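Local atomic coordinates of phosphoglycerate dehydrogenase (Lactobacillus plantarum, PDB entry 3EVT), a protein that probably catalyses the NAD-dependent oxidation of 3-phosphoglycerate to 3-phosphohydroxypyruvate, the reaction that opens the phosphorylated route to serine. Residues D187-A192 with T211-Q216; T204-F209 with V253-P258; V232-L237 with T261-W266. One frame throughout, in Å; residues are numbered along the deposited sequence.

Contact 1: D187-A192 with T211-Q216; sequences DALATA and TELFQQ
L189 of helix 186-191 meets L213 and Q216 of segment 211-216, and its two methyls divide the work. CD2 of L189 touches CD2 of L213 at 3.7 Å, the two leucine side chains crossing at about a right angle. CD1 of L189 lies against the amide end of Q216, 3.7 Å from NE2 and 3.9 Å from CD, a van der Waals contact along an extended glutamine chain. L189 reaches both partners because its CG stands anti to its carbonyl carbon (chi1 -70°), while L213 swings CG anti to its own N (chi1 -174°), which brings its CD2 methyl to L189. The backbones also draw near: the carbonyl O of Q216 lies 3.6 Å from N of A190 and 4.0 Å from its CB, without a hydrogen bond being formed. Farther out, Y143 of strand 139-143 packs on both leucines, L141 joins it against L189, and the carbonyl of A190 accepts a hydrogen bond from Q219. The two helices are thus joined by apolar contact flanked by the extended chain of a partly exposed glutamine, a junction held by shape and burial of methyls more than by directed bonds.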
loop_
_atom_site.group_PDB
_atom_site.type_symbol
_atom_site.label_atom_id
_atom_site.label_comp_id
_atom_site.label_asym_id
_atom_site.label_seq_id
_atom_site.Cartn_x
_atom_site.Cartn_y
_atom_site.Cartn_z
ATOM N N ASP A 187 -0.898 26.652 0.507
ATOM C CA ASP A 187 -1.331 26.046 -0.752
ATOM C C ASP A 187 -1.583 24.535 -0.628
ATOM O O ASP A 187 -2.568 24.011 -1.157
ATOM C CB ASP A 187 -0.325 26.323 -1.838
ATOM C CG ASP A 187 -0.378 27.769 -2.303
ATOM O OD1 ASP A 187 -1.503 28.288 -2.521
ATOM O OD2 ASP A 187 0.689 28.371 -2.476
ATOM N N ALA A 188 -0.673 23.862 0.065
ATOM C CA ALA A 188 -0.736 22.439 0.322
ATOM C C ALA A 188 -1.962 22.098 1.130
ATOM O O ALA A 188 -2.665 21.123 0.822
ATOM C CB ALA A 188 0.493 22.008 1.037
ATOM N N LEU A 189 -2.254 22.925 2.132
ATOM C CA LEU A 189 -3.509 22.817 2.900
ATOM C C LEU A 189 -4.783 22.979 2.090
ATOM O O LEU A 189 -5.809 22.393 2.455
ATOM C CB LEU A 189 -3.563 23.856 4.033
ATOM C CG LEU A 189 -2.597 23.593 5.160
ATOM C CD1 LEU A 189 -2.315 24.888 5.906
ATOM C CD2 LEU A 189 -3.130 22.459 6.075
ATOM N N ALA A 190 -4.754 23.829 1.055
ATOM C CA ALA A 190 -5.927 24.004 0.166
ATOM C C ALA A 190 -6.190 22.787 -0.742
ATOM O O ALA A 190 -7.341 22.419 -0.979
ATOM C CB ALA A 190 -5.823 25.320 -0.670
ATOM N N THR A 191 -5.142 22.154 -1.247
ATOM C CA THR A 191 -5.345 20.970 -2.107
ATOM C C THR A 191 -5.267 19.572 -1.413
ATOM O O THR A 191 -5.557 18.553 -2.050
ATOM C CB THR A 191 -4.353 20.998 -3.252
ATOM O OG1 THR A 191 -3.039 20.996 -2.696
ATOM C CG2 THR A 191 -4.523 22.309 -4.089
ATOM N N ALA A 192 -4.876 19.505 -0.128
ATOM C CA ALA A 192 -4.814 18.209 0.610
ATOM C C ALA A 192 -6.096 17.375 0.680
ATOM O O ALA A 192 -7.143 17.858 1.104
ATOM C CB ALA A 192 -4.241 18.401 2.026
ATOM N N THR A 211 -8.082 26.076 14.754
ATOM C CA THR A 211 -8.992 26.864 13.908
ATOM C C THR A 211 -8.360 27.451 12.656
ATOM O O THR A 211 -8.895 27.254 11.559
ATOM C CB THR A 211 -9.842 27.963 14.701
ATOM O OG1 THR A 211 -10.962 27.340 15.345
ATOM C CG2 THR A 211 -10.409 29.003 13.739
ATOM N N GLU A 212 -7.251 28.186 12.778
ATOM C CA GLU A 212 -6.695 28.832 11.579
ATOM C C GLU A 212 -6.346 27.811 10.497
ATOM O O GLU A 212 -6.754 27.966 9.327
ATOM C CB GLU A 212 -5.461 29.667 11.921
ATOM N N LEU A 213 -5.588 26.778 10.896
ATOM C CA LEU A 213 -5.148 25.675 9.995
ATOM C C LEU A 213 -6.323 25.032 9.277
ATOM O O LEU A 213 -6.356 24.987 8.046
ATOM C CB LEU A 213 -4.331 24.591 10.734
ATOM C CG LEU A 213 -3.715 23.491 9.829
ATOM C CD1 LEU A 213 -2.420 22.859 10.363
ATOM C CD2 LEU A 213 -4.693 22.381 9.419
ATOM N N PHE A 214 -7.310 24.609 10.063
ATOM C CA PHE A 214 -8.483 23.956 9.542
ATOM C C PHE A 214 -9.193 24.835 8.530
ATOM O O PHE A 214 -9.673 24.345 7.522
ATOM C CB PHE A 214 -9.437 23.537 10.676
ATOM C CG PHE A 214 -8.865 22.496 11.596
ATOM C CD1 PHE A 214 -7.940 21.565 11.124
ATOM C CD2 PHE A 214 -9.238 22.448 12.941
ATOM C CE1 PHE A 214 -7.406 20.609 11.963
ATOM C CE2 PHE A 214 -8.698 21.488 13.811
ATOM C CZ PHE A 214 -7.773 20.564 13.318
ATOM N N GLN A 215 -9.263 26.130 8.801
ATOM C CA GLN A 215 -9.924 27.077 7.895
ATOM C C GLN A 215 -9.223 27.244 6.545
ATOM O O GLN A 215 -9.857 27.653 5.602
ATOM C CB GLN A 215 -10.061 28.466 8.568
ATOM C CG GLN A 215 -11.513 28.849 8.921
ATOM C CD GLN A 215 -11.632 29.779 10.140
ATOM O OE1 GLN A 215 -10.961 30.830 10.219
ATOM N NE2 GLN A 215 -12.494 29.394 11.099
ATOM N N GLN A 216 -7.920 26.968 6.459
ATOM C CA GLN A 216 -7.200 27.049 5.194
ATOM C C GLN A 216 -7.422 25.853 4.234
ATOM O O GLN A 216 -6.921 25.883 3.112
ATOM C CB GLN A 216 -5.690 27.200 5.430
ATOM C CG GLN A 216 -5.271 28.489 6.104
ATOM C CD GLN A 216 -3.827 28.412 6.567
ATOM O OE1 GLN A 216 -2.906 28.856 5.876
ATOM N NE2 GLN A 216 -3.616 27.817 7.713
#

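Contact 2: T204-F209 with V253-P258; sequences TTHHLF and VTEPEP
H207 and E255 are tied by the one hydrogen bond that spans the two loops. NE2 of H207 donates to OE1 of E255 at 2.9 Å with an N-H...O angle of 160°. The oxygen uses its syn lone pair and lies close to the imidazole plane, while the ring and carboxylate planes are turned 76° apart. E255 spans the gap with an extended chain, CG anti to the backbone N (chi1 168°), which matters because the nearest CA atoms, those of H207 and E255, are still 10.1 Å apart.

Looser contact comes from H206. Its NE2 approaches OE2 of E255 obliquely at 3.9 Å, too far for a hydrogen bond, and its CE1 sits 3.2 Å above the H207 ring plane, toward the rim. The negative charge of the carboxylate would probably favour a protonated H207, and H206 more weakly.

Bonds within 253-258 shape the other loop. T254 OG1 hydrogen-bonds to O of P256 at 2.7 Å, and N of T254 donates to OE1 of E257 at 3.0 Å. Cis peptide bonds precede both P256 and P258. W126 of the second subunit packs on T254, E257 and P258.

The other oxygen of E257, OE2, is hydrogen-bonded to ND1 of H276. It is this E257-H276 pairing, and not E255-H207, that is consistent with the Glu-His pair of the D-2-hydroxyacid dehydrogenase active site. The contact itself links two loops that follow strands 194-197 and 248-251 of the parallel, Rossmann-type sheet, in the region after the strand ends where such folds commonly form their sites.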
loop_
_atom_site.group_PDB
_atom_site.type_symbol
_atom_site.label_atom_id
_atom_site.label_comp_id
_atom_site.label_asym_id
_atom_site.label_seq_id
_atom_site.Cartn_x
_atom_site.Cartn_y
_atom_site.Cartn_z
ATOM N N THR A 204 6.049 25.574 19.880
ATOM C CA THR A 204 5.389 26.205 18.736
ATOM C C THR A 204 4.627 25.246 17.807
ATOM O O THR A 204 4.182 25.652 16.736
ATOM C CB THR A 204 6.363 27.051 17.860
ATOM O OG1 THR A 204 7.522 26.276 17.516
ATOM C CG2 THR A 204 6.747 28.364 18.566
ATOM N N THR A 205 4.487 23.984 18.187
ATOM C CA THR A 205 3.637 23.092 17.412
ATOM C C THR A 205 2.535 22.576 18.305
ATOM O O THR A 205 1.885 21.584 17.994
ATOM C CB THR A 205 4.416 21.920 16.823
ATOM O OG1 THR A 205 5.006 21.163 17.885
ATOM C CG2 THR A 205 5.520 22.432 15.873
ATOM N N HIS A 206 2.317 23.273 19.414
ATOM C CA HIS A 206 1.230 22.949 20.327
ATOM C C HIS A 206 -0.012 23.606 19.758
ATOM O O HIS A 206 0.035 24.776 19.346
ATOM C CB HIS A 206 1.537 23.456 21.764
ATOM C CG HIS A 206 0.401 23.273 22.727
ATOM N ND1 HIS A 206 -0.677 24.140 22.779
ATOM C CD2 HIS A 206 0.162 22.317 23.661
ATOM C CE1 HIS A 206 -1.528 23.728 23.701
ATOM N NE2 HIS A 206 -1.047 22.621 24.245
ATOM N N HIS A 207 -1.113 22.845 19.699
ATOM C CA HIS A 207 -2.344 23.288 19.036
ATOM C C HIS A 207 -2.095 23.860 17.628
ATOM O O HIS A 207 -2.748 24.815 17.197
ATOM C CB HIS A 207 -3.127 24.264 19.929
ATOM C CG HIS A 207 -3.806 23.594 21.091
ATOM N ND1 HIS A 207 -4.852 24.167 21.782
ATOM C CD2 HIS A 207 -3.610 22.373 21.656
ATOM C CE1 HIS A 207 -5.257 23.344 22.733
ATOM N NE2 HIS A 207 -4.518 22.250 22.683
ATOM N N LEU A 208 -1.121 23.281 16.931
ATOM C CA LEU A 208 -0.836 23.643 15.545
ATOM C C LEU A 208 -2.049 23.291 14.685
ATOM O O LEU A 208 -2.467 24.053 13.809
ATOM C CB LEU A 208 0.412 22.891 15.059
ATOM C CG LEU A 208 0.669 23.143 13.579
ATOM C CD1 LEU A 208 0.648 24.612 13.378
ATOM C CD2 LEU A 208 1.968 22.547 13.117
ATOM N N PHE A 209 -2.657 22.142 14.978
ATOM C CA PHE A 209 -3.903 21.744 14.319
ATOM C C PHE A 209 -5.122 22.324 15.028
ATOM O O PHE A 209 -5.694 21.759 15.961
ATOM C CB PHE A 209 -3.910 20.216 14.089
ATOM C CG PHE A 209 -2.698 19.764 13.313
ATOM C CD1 PHE A 209 -2.714 19.730 11.918
ATOM C CD2 PHE A 209 -1.503 19.460 13.973
ATOM C CE1 PHE A 209 -1.559 19.372 11.173
ATOM C CE2 PHE A 209 -0.357 19.121 13.255
ATOM C CZ PHE A 209 -0.387 19.073 11.829
ATOM N N VAL A 253 -3.330 9.304 19.110
ATOM C CA VAL A 253 -2.927 10.027 20.312
ATOM C C VAL A 253 -3.959 11.125 20.572
ATOM O O VAL A 253 -4.622 11.630 19.645
ATOM C CB VAL A 253 -1.553 10.670 20.171
ATOM C CG1 VAL A 253 -0.456 9.617 20.073
ATOM C CG2 VAL A 253 -1.528 11.601 18.979
ATOM N N THR A 254 -4.121 11.473 21.841
ATOM C CA THR A 254 -5.155 12.417 22.249
ATOM C C THR A 254 -4.629 13.350 23.357
ATOM O O THR A 254 -3.575 13.081 23.965
ATOM C CB THR A 254 -6.466 11.685 22.644
ATOM O OG1 THR A 254 -6.247 10.813 23.783
ATOM C CG2 THR A 254 -6.912 10.845 21.467
ATOM N N GLU A 255 -5.319 14.484 23.535
ATOM C CA GLU A 255 -5.147 15.371 24.702
ATOM C C GLU A 255 -6.497 15.568 25.386
ATOM O O GLU A 255 -7.350 16.280 24.857
ATOM C CB GLU A 255 -4.683 16.723 24.250
ATOM C CG GLU A 255 -4.764 17.757 25.306
ATOM C CD GLU A 255 -4.196 19.076 24.817
ATOM O OE1 GLU A 255 -4.750 19.664 23.864
ATOM O OE2 GLU A 255 -3.168 19.514 25.375
ATOM N N PRO A 256 -6.703 14.950 26.568
ATOM C CA PRO A 256 -5.723 14.195 27.357
ATOM C C PRO A 256 -5.577 12.765 26.878
ATOM O O PRO A 256 -6.355 12.306 26.057
ATOM C CB PRO A 256 -6.348 14.192 28.764
ATOM C CG PRO A 256 -7.844 14.173 28.498
ATOM C CD PRO A 256 -8.035 14.986 27.213
ATOM N N GLU A 257 -4.595 12.062 27.417
ATOM C CA GLU A 257 -4.397 10.655 27.116
ATOM C C GLU A 257 -3.989 9.947 28.397
ATOM O O GLU A 257 -3.070 10.395 29.057
ATOM C CB GLU A 257 -3.260 10.517 26.077
ATOM C CG GLU A 257 -3.156 9.167 25.350
ATOM C CD GLU A 257 -2.026 9.200 24.327
ATOM O OE1 GLU A 257 -2.012 10.134 23.527
ATOM O OE2 GLU A 257 -1.126 8.343 24.351
ATOM N N PRO A 258 -4.641 8.830 28.741
ATOM C CA PRO A 258 -5.749 8.209 28.009
ATOM C C PRO A 258 -6.878 9.158 27.775
ATOM O O PRO A 258 -7.092 10.071 28.580
ATOM C CB PRO A 258 -6.240 7.112 28.955
ATOM C CG PRO A 258 -5.027 6.719 29.715
ATOM C CD PRO A 258 -4.132 7.964 29.816
#

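Contact 3: V232-L237 with T261-W266; sequences VDTTAL and TDHPLW
T234 points its methyl, CG2, at the edge of the H263 imidazole, 3.6 Å from CE1 and near the ring plane, the two side chains approaching from opposite directions. The threonine rotamer decides this: with OG1 anti to the carbonyl carbon (chi1 -76°), CG2 stands anti to the backbone N and is the branch that meets the ring. OG1 is turned elsewhere, to a weak hydrogen bond with the carbonyl O of E255. On the other side of the contact, H263 is fixed in rotation by its own segment, since N of L265 donates to ND1 at 3.1 Å, almost in the ring plane, and P264 CD lies over one ring face. The same methyl of T234 also meets CD1 of L265 at 4.0 Å, and L265 CD2 reaches CD2 of L237 at a loose 4.4 Å. The helix that carries T234 and L237 starts with D233 as N-cap: OD1 accepts from N of A236 at 3.1 Å and more weakly from N of T235, and OD2 bonds to OG of S210. L237 rests on L223, A249 and L251 of strands 222-225 and 248-251, while A236 packs on F214 of helix 211-215. L265 also leans on L251. The contact joins the start of helix 234-242 to loop 261-266 beside strand 248-251, and W266 O bonds R121 and Q120 of the second subunit.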
loop_
_atom_site.group_PDB
_atom_site.type_symbol
_atom_site.label_atom_id
_atom_site.label_comp_id
_atom_site.label_asym_id
_atom_site.label_seq_id
_atom_site.Cartn_x
_atom_site.Cartn_y
_atom_site.Cartn_z
ATOM N N VAL A 232 -3.090 18.865 18.452
ATOM C CA VAL A 232 -4.430 19.021 17.954
ATOM C C VAL A 232 -5.376 19.541 19.037
ATOM O O VAL A 232 -5.532 18.968 20.115
ATOM C CB VAL A 232 -4.956 17.648 17.437
ATOM C CG1 VAL A 232 -6.456 17.678 17.124
ATOM C CG2 VAL A 232 -4.096 17.144 16.265
ATOM N N ASP A 233 -6.016 20.652 18.710
ATOM C CA ASP A 233 -7.019 21.271 19.539
ATOM C C ASP A 233 -8.323 20.494 19.369
ATOM O O ASP A 233 -8.988 20.541 18.308
ATOM C CB ASP A 233 -7.139 22.723 19.090
ATOM C CG ASP A 233 -8.123 23.522 19.925
ATOM O OD1 ASP A 233 -9.110 22.939 20.411
ATOM O OD2 ASP A 233 -7.925 24.766 20.033
ATOM N N THR A 234 -8.692 19.778 20.419
ATOM C CA THR A 234 -9.808 18.853 20.386
ATOM C C THR A 234 -11.109 19.595 20.081
ATOM O O THR A 234 -11.983 19.104 19.362
ATOM C CB THR A 234 -9.953 18.154 21.764
ATOM O OG1 THR A 234 -8.935 17.152 21.923
ATOM C CG2 THR A 234 -11.272 17.479 21.844
ATOM N N THR A 235 -11.228 20.796 20.627
ATOM C CA THR A 235 -12.433 21.588 20.414
ATOM C C THR A 235 -12.584 22.088 18.982
ATOM O O THR A 235 -13.638 21.868 18.352
ATOM C CB THR A 235 -12.502 22.762 21.415
ATOM O OG1 THR A 235 -12.701 22.197 22.720
ATOM C CG2 THR A 235 -13.665 23.690 21.073
ATOM N N ALA A 236 -11.515 22.709 18.480
ATOM C CA ALA A 236 -11.460 23.148 17.086
ATOM C C ALA A 236 -11.760 21.981 16.134
ATOM O O ALA A 236 -12.543 22.129 15.170
ATOM C CB ALA A 236 -10.115 23.748 16.791
ATOM N N LEU A 237 -11.155 20.818 16.422
ATOM C CA LEU A 237 -11.335 19.618 15.611
ATOM C C LEU A 237 -12.833 19.259 15.506
ATOM O O LEU A 237 -13.385 19.096 14.393
ATOM C CB LEU A 237 -10.483 18.446 16.151
ATOM C CG LEU A 237 -10.741 17.062 15.471
ATOM C CD1 LEU A 237 -10.393 17.029 13.969
ATOM C CD2 LEU A 237 -10.069 15.889 16.164
ATOM N N THR A 261 -13.299 7.904 29.369
ATOM C CA THR A 261 -14.374 7.178 28.723
ATOM C C THR A 261 -15.631 7.985 28.470
ATOM O O THR A 261 -16.513 7.551 27.743
ATOM C CB THR A 261 -14.775 5.920 29.519
ATOM O OG1 THR A 261 -15.246 6.306 30.823
ATOM C CG2 THR A 261 -13.605 4.928 29.628
ATOM N N ASP A 262 -15.718 9.163 29.080
ATOM C CA ASP A 262 -16.878 10.012 28.908
ATOM C C ASP A 262 -16.540 11.173 27.987
ATOM O O ASP A 262 -17.346 12.084 27.839
ATOM C CB ASP A 262 -17.300 10.566 30.267
ATOM C CG ASP A 262 -16.102 11.079 31.088
ATOM O OD1 ASP A 262 -15.089 11.579 30.528
ATOM O OD2 ASP A 262 -16.160 10.973 32.321
ATOM N N HIS A 263 -15.344 11.181 27.407
ATOM C CA HIS A 263 -14.998 12.230 26.451
ATOM C C HIS A 263 -15.910 12.174 25.211
ATOM O O HIS A 263 -16.255 11.076 24.735
ATOM C CB HIS A 263 -13.531 12.141 26.042
ATOM C CG HIS A 263 -12.994 13.422 25.508
ATOM N ND1 HIS A 263 -13.314 13.889 24.251
ATOM C CD2 HIS A 263 -12.192 14.360 26.072
ATOM C CE1 HIS A 263 -12.722 15.053 24.058
ATOM N NE2 HIS A 263 -12.029 15.359 25.145
ATOM N N PRO A 264 -16.325 13.352 24.710
ATOM C CA PRO A 264 -17.312 13.337 23.610
ATOM C C PRO A 264 -16.727 12.891 22.256
ATOM O O PRO A 264 -17.479 12.415 21.389
ATOM C CB PRO A 264 -17.891 14.775 23.590
ATOM C CG PRO A 264 -16.993 15.620 24.499
ATOM C CD PRO A 264 -16.100 14.699 25.285
ATOM N N LEU A 265 -15.405 12.993 22.099
ATOM C CA LEU A 265 -14.711 12.407 20.919
ATOM C C LEU A 265 -15.091 10.955 20.653
ATOM O O LEU A 265 -15.246 10.538 19.495
ATOM C CB LEU A 265 -13.171 12.499 21.035
ATOM C CG LEU A 265 -12.472 13.783 20.618
ATOM C CD1 LEU A 265 -10.994 13.603 20.758
ATOM C CD2 LEU A 265 -12.852 14.226 19.159
ATOM N N TRP A 266 -15.221 10.171 21.714
ATOM C CA TRP A 266 -15.599 8.752 21.528
ATOM C C TRP A 266 -16.961 8.534 20.868
ATOM O O TRP A 266 -17.150 7.540 20.169
ATOM C CB TRP A 266 -15.669 7.999 22.847
ATOM C CG TRP A 266 -14.365 7.760 23.622
ATOM C CD1 TRP A 266 -13.952 8.423 24.749
ATOM C CD2 TRP A 266 -13.376 6.729 23.379
ATOM N NE1 TRP A 266 -12.771 7.869 25.206
ATOM C CE2 TRP A 266 -12.403 6.835 24.388
ATOM C CE3 TRP A 266 -13.239 5.724 22.413
ATOM C CZ2 TRP A 266 -11.291 5.983 24.458
ATOM C CZ3 TRP A 266 -12.136 4.874 22.475
ATOM C CH2 TRP A 266 -11.156 5.030 23.483
#

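Overall arrangement
All three contacts belong to the NAD-binding part of the chain and lie on the same side of its centre. Contacts 1 and 3 are partly buried and apolar, each packing a helix against a neighbouring element, and they meet where the F214 ring touches the backbone of A236 and L237. Contact 2 lies at the surface and is polar, a histidine-carboxylate bond between loops. Its 204-209 loop adjoins both other contacts: L213 packs on the carbonyl of L208, while F209 O and D233 N probably hydrogen-bond at 3.0 Å. The second subunit reaches contacts 2 and 3 but leaves the two segments of contact 1 untouched.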